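Local atomic coordinates of hypothetical protein (Pseudomonas aeruginosa, PDB entry 2H9F), a protein that probably isomerises methylaconitate, as a member of the PrpF family of isomerases. Residues G22-L27 with K71-S76; V85-G90 with S102-N107; L108-G113 with R379-L384. One frame throughout, in Å; residues are numbered along the deposited sequence.

Contact 1: residues G22-L27 with K71-S76; sequences GVFFRL and KCVILS. With SO4 (sulfate ion), chain H.
Val-73 presses its CB against one face of the Phe-24 ring, 3.8 Å from Val-73 CB to the ring centroid. This CH-pi contact is the tight part of two parallel neighbouring strands. Val-73 CG1 also reaches Phe-24 CD2 at 3.4 Å. Phe-24 CG stands beside its own backbone N (chi1 -74°), which brings the ring over toward the valine. Helix 106-118 covers the side of the sheet that carries Phe-24, Val-73 and Leu-75, through Phe-115 and Leu-108. On the side with Val-23, Cys-72 and Ile-74, Phe-25 turns its edge to the sulfur, with 4.2 Å between Phe-25 CE1 and Cys-72 SG. Phe-45 of helix 39-49 packs there too. Five backbone hydrogen bonds run from Val-23 N and Lys-71 O to Leu-27 N and Leu-75 O. The looser end lies at Arg-26, Leu-27 and Ser-76, all partly exposed. Leu-27 CB touches Ser-76 CB and Ile-74 CG2, each at 3.8 Å. Arg-26 NH1 bonds Ala-119 O and makes only weak bonds to a sulfate, probably from the crystallisation liquor. Backbone bonding and apolar packing hold the strands together. The Arg-26 charge is met by a salt bridge to Asp-29, and the buried Lys-71 amine by Gln-91.

Contact 2: residues V85-G90 with S102-N107; sequences VDYLYG and SGNCGN
The ring of Tyr-89 and the side chain of Cys-105 make the main packing contact. Cys-105 CB sits over the middle of the ring, 3.8 Å from the Tyr-89 centroid and 12° off the ring normal. With SG anti to the backbone N (chi1 -170°), the sulfur continues past CB and stands higher over the same ring. This is a more distant sulfur-aromatic contact, 5.1 Å from Cys-105 SG to the Tyr-89 centroid. At the ring edge, Gly-103 O lies near the plane, 3.6 Å from Tyr-89 CD2.

Cys-105 is the N-cap of helix 106-118, and its side chain caps the backbone N of Leu-108. PrpF proteins share the fold of diaminopimelate epimerase, an enzyme whose catalytic cysteine lies at the start of such a helix.

The polar contacts gather at Tyr-87 OH. It lies 3.0 Å from Cys-105 O and 3.1 Å from Asn-104 OD1, and its one proton could serve either. The Asn-104 amide stands nearly upright to the Tyr-87 ring, with the planes 80° apart. Cys-105 O also takes a hydrogen bond from Ser-109 OG.

Water supplies the remaining link. Water 1 accepts from Gly-103 N at 3.1 Å and lies 3.2 Å from Tyr-89 O.

Contact 3: residues L108-G113 with R379-L384; sequences LSTGAG and RSARIL
Thr-110 OG1 is held by two groups. It hydrogen-bonds Asn-107 O, in the preceding turn of the same helix, and it lies against the aliphatic part of Arg-379, with Thr-110 OG1 3.4 Å from Arg-379 CB and 3.6 Å from Arg-379 CD. Thr-110 OG1 stands beside its own backbone N, chi1 -35°. That turn keeps the hydroxyl near Asn-107 and sends the methyl toward the strand. Thr-110 CG2 then meets the peptide of Ser-380, with 3.6 Å to Ser-380 O.

Arg-379 crosses Thr-110 at about a right angle. Its chain is extended from CG to NE and runs past the threonine toward the start of the helix. There Arg-379 NH1 approaches Gly-106 O, in a probable hydrogen bond.

The rest of the contact is apolar and light. Ala-381 CB points at the helix and touches Gly-111 CA at 4.1 Å. The CA atoms of Gly-111 and Ala-381 are 5.4 Å apart, the nearest pair of the two segments. Ile-175 and Leu-177 of strand 175-180 also pack on Thr-110.

Beyond Ala-381 the strand leaves the helix. Arg-382 forms a salt bridge with Asp-60 of the second subunit, and Ile-383 O accepts a hydrogen bond from Gln-7 of that subunit. One short strand segment thus serves both the interior of its own chain and the dimer interface. A buried central helix wrapped by strands is characteristic of the diaminopimelate epimerase-like fold, to which PrpF proteins belong.

From the N terminus, contact 1 comes first. It brings strand 71-77 beside strand 20-26 and closes a loop that carries helix 39-49. The chain then turns into strand 85-92, which pairs with strand 71-77, as in the bond between Cys-72 O and Gly-90 N. Contact 2 closes the short excursion through strand 99-100 and leads into helix 106-118. Contact 3 spans by far the longest loop and returns strand 369-386 to that helix. The three loops follow in series, and none nests or crosses. Helix 106-118 joins them in space: Phe-24 and Leu-75 of contact 1 pack on Ala-112, and Tyr-87 of contact 2 approaches Ser-109.

Contact 1: residues G22-L27 with K71-S76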
loop_
_atom_site.group_PDB
_atom_site.type_symbol
_atom_site.label_atom_id
_atom_site.label_comp_id
_atom_site.label_asym_id
_atom_site.label_seq_id
_atom_site.Cartn_x
_atom_site.Cartn_y
_atom_site.Cartn_z
ATOM N N GLY A 22 -11.487 1.099 1.093
ATOM C CA GLY A 22 -12.139 1.259 -0.190
ATOM C C GLY A 22 -12.501 2.723 -0.442
ATOM O O GLY A 22 -12.581 3.532 0.486
ATOM N N VAL A 23 -12.703 3.045 -1.716
ATOM C CA VAL A 23 -13.121 4.355 -2.114
ATOM C C VAL A 23 -14.604 4.211 -2.360
ATOM O O VAL A 23 -14.991 3.364 -3.151
ATOM C CB VAL A 23 -12.455 4.858 -3.421
ATOM C CG1 VAL A 23 -12.902 6.296 -3.693
ATOM C CG2 VAL A 23 -10.924 4.764 -3.367
ATOM N N PHE A 24 -15.404 5.014 -1.639
ATOM C CA PHE A 24 -16.850 4.938 -1.670
ATOM C C PHE A 24 -17.482 6.118 -2.427
ATOM O O PHE A 24 -17.114 7.280 -2.251
ATOM C CB PHE A 24 -17.430 4.866 -0.250
ATOM C CG PHE A 24 -17.259 3.545 0.429
ATOM C CD1 PHE A 24 -16.001 3.088 0.816
ATOM C CD2 PHE A 24 -18.358 2.800 0.775
ATOM C CE1 PHE A 24 -15.843 1.893 1.454
ATOM C CE2 PHE A 24 -18.210 1.609 1.432
ATOM C CZ PHE A 24 -16.954 1.149 1.766
ATOM N N PHE A 25 -18.451 5.773 -3.274
ATOM C CA PHE A 25 -19.190 6.752 -4.034
ATOM C C PHE A 25 -20.684 6.616 -3.824
ATOM O O PHE A 25 -21.188 5.510 -3.805
ATOM C CB PHE A 25 -18.946 6.516 -5.531
ATOM C CG PHE A 25 -17.523 6.612 -5.927
ATOM C CD1 PHE A 25 -16.698 5.510 -5.849
ATOM C CD2 PHE A 25 -16.997 7.819 -6.372
ATOM C CE1 PHE A 25 -15.341 5.598 -6.203
ATOM C CE2 PHE A 25 -15.664 7.903 -6.790
ATOM C CZ PHE A 25 -14.843 6.783 -6.719
ATOM N N ARG A 26 -21.394 7.738 -3.756
ATOM C CA ARG A 26 -22.842 7.713 -4.044
ATOM C C ARG A 26 -23.088 7.618 -5.530
ATOM O O ARG A 26 -22.442 8.323 -6.311
ATOM C CB ARG A 26 -23.522 8.966 -3.567
ATOM C CG ARG A 26 -23.112 9.402 -2.180
ATOM C CD ARG A 26 -23.995 10.487 -1.645
ATOM N NE ARG A 26 -24.014 11.659 -2.498
ATOM C CZ ARG A 26 -24.745 12.743 -2.277
ATOM N NH1 ARG A 26 -25.540 12.819 -1.215
ATOM N NH2 ARG A 26 -24.715 13.740 -3.160
ATOM N N LEU A 27 -24.058 6.810 -5.949
ATOM C CA LEU A 27 -24.338 6.671 -7.379
ATOM C C LEU A 27 -24.553 8.023 -8.078
ATOM O O LEU A 27 -23.988 8.275 -9.133
ATOM C CB LEU A 27 -25.548 5.761 -7.600
ATOM C CG LEU A 27 -26.020 5.513 -9.021
ATOM C CD1 LEU A 27 -24.989 4.758 -9.871
ATOM C CD2 LEU A 27 -27.346 4.769 -8.936
ATOM N N LYS A 71 -10.163 -1.560 -3.994
ATOM C CA LYS A 71 -11.594 -1.714 -3.948
ATOM C C LYS A 71 -12.362 -0.389 -4.096
ATOM O O LYS A 71 -12.038 0.589 -3.474
ATOM C CB LYS A 71 -11.987 -2.355 -2.581
ATOM C CG LYS A 71 -11.366 -3.700 -2.264
ATOM C CD LYS A 71 -11.877 -4.222 -0.894
ATOM C CE LYS A 71 -11.094 -5.422 -0.329
ATOM N NZ LYS A 71 -11.458 -6.700 -0.889
ATOM N N CYS A 72 -13.446 -0.426 -4.849
ATOM C CA CYS A 72 -14.360 0.700 -4.995
ATOM C C CYS A 72 -15.789 0.237 -4.668
ATOM O O CYS A 72 -16.176 -0.905 -4.988
ATOM C CB CYS A 72 -14.318 1.209 -6.419
ATOM S SG CYS A 72 -12.833 2.215 -6.770
ATOM N N VAL A 73 -16.580 1.133 -4.086
ATOM C CA VAL A 73 -17.955 0.818 -3.675
ATOM C C VAL A 73 -18.897 1.922 -4.129
ATOM O O VAL A 73 -18.566 3.106 -4.000
ATOM C CB VAL A 73 -18.032 0.670 -2.148
ATOM C CG1 VAL A 73 -19.511 0.620 -1.620
ATOM C CG2 VAL A 73 -17.246 -0.559 -1.690
ATOM N N ILE A 74 -20.023 1.515 -4.729
ATOM C CA ILE A 74 -21.177 2.390 -5.043
ATOM C C ILE A 74 -22.352 2.057 -4.091
ATOM O O ILE A 74 -22.722 0.891 -3.937
ATOM C CB ILE A 74 -21.681 2.220 -6.502
ATOM C CG1 ILE A 74 -20.537 2.459 -7.510
ATOM C CG2 ILE A 74 -22.857 3.218 -6.761
ATOM C CD1 ILE A 74 -20.885 2.052 -8.956
ATOM N N LEU A 75 -22.880 3.081 -3.416
ATOM C CA LEU A 75 -24.146 3.002 -2.661
ATOM C C LEU A 75 -25.170 3.912 -3.328
ATOM O O LEU A 75 -24.820 4.967 -3.897
ATOM C CB LEU A 75 -23.977 3.453 -1.215
ATOM C CG LEU A 75 -23.872 2.373 -0.150
ATOM C CD1 LEU A 75 -22.664 1.571 -0.351
ATOM C CD2 LEU A 75 -23.864 3.014 1.220
ATOM N N SER A 76 -26.416 3.456 -3.314
ATOM C CA SER A 76 -27.565 4.210 -3.784
ATOM C C SER A 76 -28.764 3.830 -2.911
ATOM O O SER A 76 -28.752 2.779 -2.231
ATOM C CB SER A 76 -27.873 3.878 -5.241
ATOM O OG SER A 76 -28.183 2.510 -5.398
HETATM S S SO4 H . -26.735 16.591 -1.544
HETATM O O1 SO4 H . -25.804 16.159 -0.498
HETATM O O2 SO4 H . -27.625 15.487 -1.922
HETATM O O3 SO4 H . -27.532 17.701 -1.021
HETATM O O4 SO4 H . -25.990 17.042 -2.723
#

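Contact 2: residues V85-G90 with S102-N107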
loop_
_atom_site.group_PDB
_atom_site.type_symbol
_atom_site.label_atom_id
_atom_site.label_comp_id
_atom_site.label_asym_id
_atom_site.label_seq_id
_atom_site.Cartn_x
_atom_site.Cartn_y
_atom_site.Cartn_z
ATOM N N VAL A 85 -30.353 0.841 1.304
ATOM C CA VAL A 85 -29.358 1.105 0.274
ATOM C C VAL A 85 -29.049 -0.124 -0.542
ATOM O O VAL A 85 -29.093 -1.236 -0.032
ATOM C CB VAL A 85 -28.052 1.636 0.888
ATOM C CG1 VAL A 85 -28.303 3.065 1.515
ATOM C CG2 VAL A 85 -27.458 0.623 1.904
ATOM N N ASP A 86 -28.751 0.078 -1.822
ATOM C CA ASP A 86 -28.100 -0.940 -2.626
ATOM C C ASP A 86 -26.594 -0.738 -2.562
ATOM O O ASP A 86 -26.102 0.378 -2.693
ATOM C CB ASP A 86 -28.552 -0.881 -4.077
ATOM C CG ASP A 86 -29.984 -1.259 -4.259
ATOM O OD1 ASP A 86 -30.570 -1.837 -3.319
ATOM O OD2 ASP A 86 -30.551 -0.985 -5.347
ATOM N N TYR A 87 -25.874 -1.841 -2.399
ATOM C CA TYR A 87 -24.452 -1.858 -2.153
ATOM C C TYR A 87 -23.795 -2.709 -3.203
ATOM O O TYR A 87 -24.077 -3.887 -3.340
ATOM C CB TYR A 87 -24.211 -2.391 -0.743
ATOM C CG TYR A 87 -22.853 -2.962 -0.438
ATOM C CD1 TYR A 87 -21.711 -2.306 -0.808
ATOM C CD2 TYR A 87 -22.723 -4.154 0.260
ATOM C CE1 TYR A 87 -20.471 -2.829 -0.496
ATOM C CE2 TYR A 87 -21.480 -4.700 0.557
ATOM C CZ TYR A 87 -20.359 -4.036 0.171
ATOM O OH TYR A 87 -19.101 -4.534 0.468
ATOM N N LEU A 88 -22.941 -2.069 -3.985
ATOM C CA LEU A 88 -22.227 -2.704 -5.078
ATOM C C LEU A 88 -20.735 -2.563 -4.826
ATOM O O LEU A 88 -20.267 -1.471 -4.538
ATOM C CB LEU A 88 -22.598 -2.002 -6.382
ATOM C CG LEU A 88 -22.663 -2.793 -7.683
ATOM C CD1 LEU A 88 -23.544 -4.016 -7.586
ATOM C CD2 LEU A 88 -23.136 -1.838 -8.799
ATOM N N TYR A 89 -19.990 -3.657 -4.960
ATOM C CA TYR A 89 -18.576 -3.686 -4.658
ATOM C C TYR A 89 -17.788 -4.179 -5.887
ATOM O O TYR A 89 -18.152 -5.178 -6.530
ATOM C CB TYR A 89 -18.398 -4.546 -3.421
ATOM C CG TYR A 89 -17.137 -5.313 -3.364
ATOM C CD1 TYR A 89 -15.915 -4.664 -3.242
ATOM C CD2 TYR A 89 -17.151 -6.700 -3.409
ATOM C CE1 TYR A 89 -14.718 -5.390 -3.182
ATOM C CE2 TYR A 89 -15.976 -7.435 -3.363
ATOM C CZ TYR A 89 -14.764 -6.780 -3.250
ATOM O OH TYR A 89 -13.594 -7.516 -3.187
ATOM N N GLY A 90 -16.779 -3.395 -6.274
ATOM C CA GLY A 90 -15.876 -3.697 -7.383
ATOM C C GLY A 90 -14.466 -3.978 -6.893
ATOM O O GLY A 90 -13.861 -3.135 -6.244
ATOM N N SER A 102 -18.373 -9.794 -9.073
ATOM C CA SER A 102 -19.089 -11.039 -8.772
ATOM C C SER A 102 -19.093 -11.408 -7.281
ATOM O O SER A 102 -19.827 -12.309 -6.879
ATOM C CB SER A 102 -18.455 -12.176 -9.548
ATOM O OG SER A 102 -17.198 -12.477 -8.972
ATOM N N GLY A 103 -18.277 -10.749 -6.470
ATOM C CA GLY A 103 -18.133 -11.179 -5.073
ATOM C C GLY A 103 -18.819 -10.233 -4.114
ATOM O O GLY A 103 -19.395 -9.214 -4.538
ATOM N N ASN A 104 -18.750 -10.570 -2.821
ATOM C CA ASN A 104 -18.894 -9.569 -1.746
ATOM C C ASN A 104 -17.643 -9.518 -0.857
ATOM O O ASN A 104 -16.888 -10.497 -0.683
ATOM C CB ASN A 104 -20.161 -9.760 -0.837
ATOM C CG ASN A 104 -20.333 -8.591 0.234
ATOM O OD1 ASN A 104 -20.094 -7.405 -0.085
ATOM N ND2 ASN A 104 -20.708 -8.946 1.496
ATOM N N CYS A 105 -17.481 -8.327 -0.295
ATOM C CA CYS A 105 -16.548 -8.050 0.759
ATOM C C CYS A 105 -17.334 -7.781 2.046
ATOM O O CYS A 105 -17.959 -6.730 2.216
ATOM C CB CYS A 105 -15.696 -6.831 0.378
ATOM S SG CYS A 105 -14.392 -6.667 1.504
ATOM N N GLY A 106 -17.306 -8.749 2.939
ATOM C CA GLY A 106 -17.959 -8.615 4.219
ATOM C C GLY A 106 -17.312 -7.539 5.064
ATOM O O GLY A 106 -17.975 -6.924 5.916
ATOM N N ASN A 107 -16.008 -7.301 4.842
ATOM C CA ASN A 107 -15.298 -6.237 5.600
ATOM C C ASN A 107 -15.793 -4.869 5.164
ATOM O O ASN A 107 -16.162 -4.060 6.052
ATOM C CB ASN A 107 -13.770 -6.389 5.547
ATOM C CG ASN A 107 -13.291 -7.434 6.528
ATOM O OD1 ASN A 107 -13.093 -7.150 7.719
ATOM N ND2 ASN A 107 -13.190 -8.666 6.070
HETATM O O HOH W 1 -16.807 -8.031 -6.485
#

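Contact 3: residues L108-G113 with R379-L384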
loop_
_atom_site.group_PDB
_atom_site.type_symbol
_atom_site.label_atom_id
_atom_site.label_comp_id
_atom_site.label_asym_id
_atom_site.label_seq_id
_atom_site.Cartn_x
_atom_site.Cartn_y
_atom_site.Cartn_z
ATOM N N LEU A 108 -15.897 -4.653 3.829
ATOM C CA LEU A 108 -16.410 -3.376 3.334
ATOM C C LEU A 108 -17.907 -3.173 3.577
ATOM O O LEU A 108 -18.352 -2.032 3.601
ATOM C CB LEU A 108 -16.007 -3.077 1.876
ATOM C CG LEU A 108 -14.551 -2.629 1.644
ATOM C CD1 LEU A 108 -14.425 -2.028 0.267
ATOM C CD2 LEU A 108 -13.924 -1.670 2.708
ATOM N N SER A 109 -18.671 -4.240 3.824
ATOM C CA SER A 109 -20.072 -4.101 4.331
ATOM C C SER A 109 -20.188 -3.181 5.526
ATOM O O SER A 109 -21.118 -2.391 5.629
ATOM C CB SER A 109 -20.622 -5.471 4.742
ATOM O OG SER A 109 -20.554 -6.340 3.632
ATOM N N THR A 110 -19.236 -3.305 6.444
ATOM C CA THR A 110 -19.218 -2.450 7.604
ATOM C C THR A 110 -19.181 -0.997 7.119
ATOM O O THR A 110 -19.957 -0.195 7.591
ATOM C CB THR A 110 -18.019 -2.753 8.505
ATOM O OG1 THR A 110 -17.720 -4.164 8.479
ATOM C CG2 THR A 110 -18.309 -2.321 9.913
ATOM N N GLY A 111 -18.318 -0.699 6.128
ATOM C CA GLY A 111 -18.212 0.631 5.568
ATOM C C GLY A 111 -19.471 1.045 4.822
ATOM O O GLY A 111 -19.875 2.204 4.886
ATOM N N ALA A 112 -20.108 0.100 4.141
ATOM C CA ALA A 112 -21.389 0.377 3.471
ATOM C C ALA A 112 -22.433 0.902 4.465
ATOM O O ALA A 112 -23.146 1.819 4.150
ATOM C CB ALA A 112 -21.919 -0.836 2.725
ATOM N N GLY A 113 -22.525 0.314 5.654
ATOM C CA GLY A 113 -23.525 0.744 6.617
ATOM C C GLY A 113 -23.234 2.137 7.119
ATOM O O GLY A 113 -24.114 2.964 7.208
ATOM N N ARG A 379 -17.707 -5.758 13.559
ATOM C CA ARG A 379 -16.558 -5.111 12.911
ATOM C C ARG A 379 -16.587 -3.645 13.244
ATOM O O ARG A 379 -17.307 -3.219 14.167
ATOM C CB ARG A 379 -16.631 -5.393 11.406
ATOM C CG ARG A 379 -16.366 -6.861 11.138
ATOM C CD ARG A 379 -16.164 -7.207 9.721
ATOM N NE ARG A 379 -15.716 -8.596 9.683
ATOM C CZ ARG A 379 -16.021 -9.494 8.731
ATOM N NH1 ARG A 379 -16.820 -9.194 7.683
ATOM N NH2 ARG A 379 -15.524 -10.733 8.854
ATOM N N SER A 380 -15.738 -2.871 12.585
ATOM C CA SER A 380 -15.730 -1.433 12.797
ATOM C C SER A 380 -15.387 -0.803 11.477
ATOM O O SER A 380 -14.841 -1.467 10.626
ATOM C CB SER A 380 -14.708 -1.033 13.846
ATOM O OG SER A 380 -13.379 -1.219 13.385
ATOM N N ALA A 381 -15.681 0.484 11.350
ATOM C CA ALA A 381 -15.408 1.274 10.142
ATOM C C ALA A 381 -15.028 2.705 10.550
ATOM O O ALA A 381 -15.461 3.204 11.581
ATOM C CB ALA A 381 -16.586 1.316 9.297
ATOM N N ARG A 382 -14.222 3.378 9.740
ATOM C CA ARG A 382 -14.066 4.811 9.900
ATOM C C ARG A 382 -13.661 5.500 8.604
ATOM O O ARG A 382 -12.994 4.910 7.720
ATOM C CB ARG A 382 -13.022 5.161 10.986
ATOM C CG ARG A 382 -11.669 4.637 10.757
ATOM C CD ARG A 382 -10.694 4.993 11.950
ATOM N NE ARG A 382 -10.184 6.302 11.778
ATOM C CZ ARG A 382 -8.988 6.626 11.302
ATOM N NH1 ARG A 382 -8.047 5.754 10.983
ATOM N NH2 ARG A 382 -8.709 7.903 11.199
ATOM N N ILE A 383 -14.073 6.760 8.499
ATOM C CA ILE A 383 -13.665 7.612 7.402
ATOM C C ILE A 383 -12.212 8.016 7.572
ATOM O O ILE A 383 -11.807 8.485 8.650
ATOM C CB ILE A 383 -14.595 8.867 7.264
ATOM C CG1 ILE A 383 -15.969 8.433 6.730
ATOM C CG2 ILE A 383 -13.962 9.903 6.288
ATOM C CD1 ILE A 383 -17.011 9.578 6.790
ATOM N N LEU A 384 -11.427 7.837 6.517
ATOM C CA LEU A 384 -10.011 8.231 6.528
ATOM C C LEU A 384 -9.833 9.588 5.830
ATOM O O LEU A 384 -9.092 10.438 6.251
ATOM C CB LEU A 384 -9.173 7.141 5.792
ATOM C CG LEU A 384 -9.280 5.703 6.349
ATOM C CD1 LEU A 384 -8.518 4.696 5.515
ATOM C CD2 LEU A 384 -8.839 5.652 7.749
#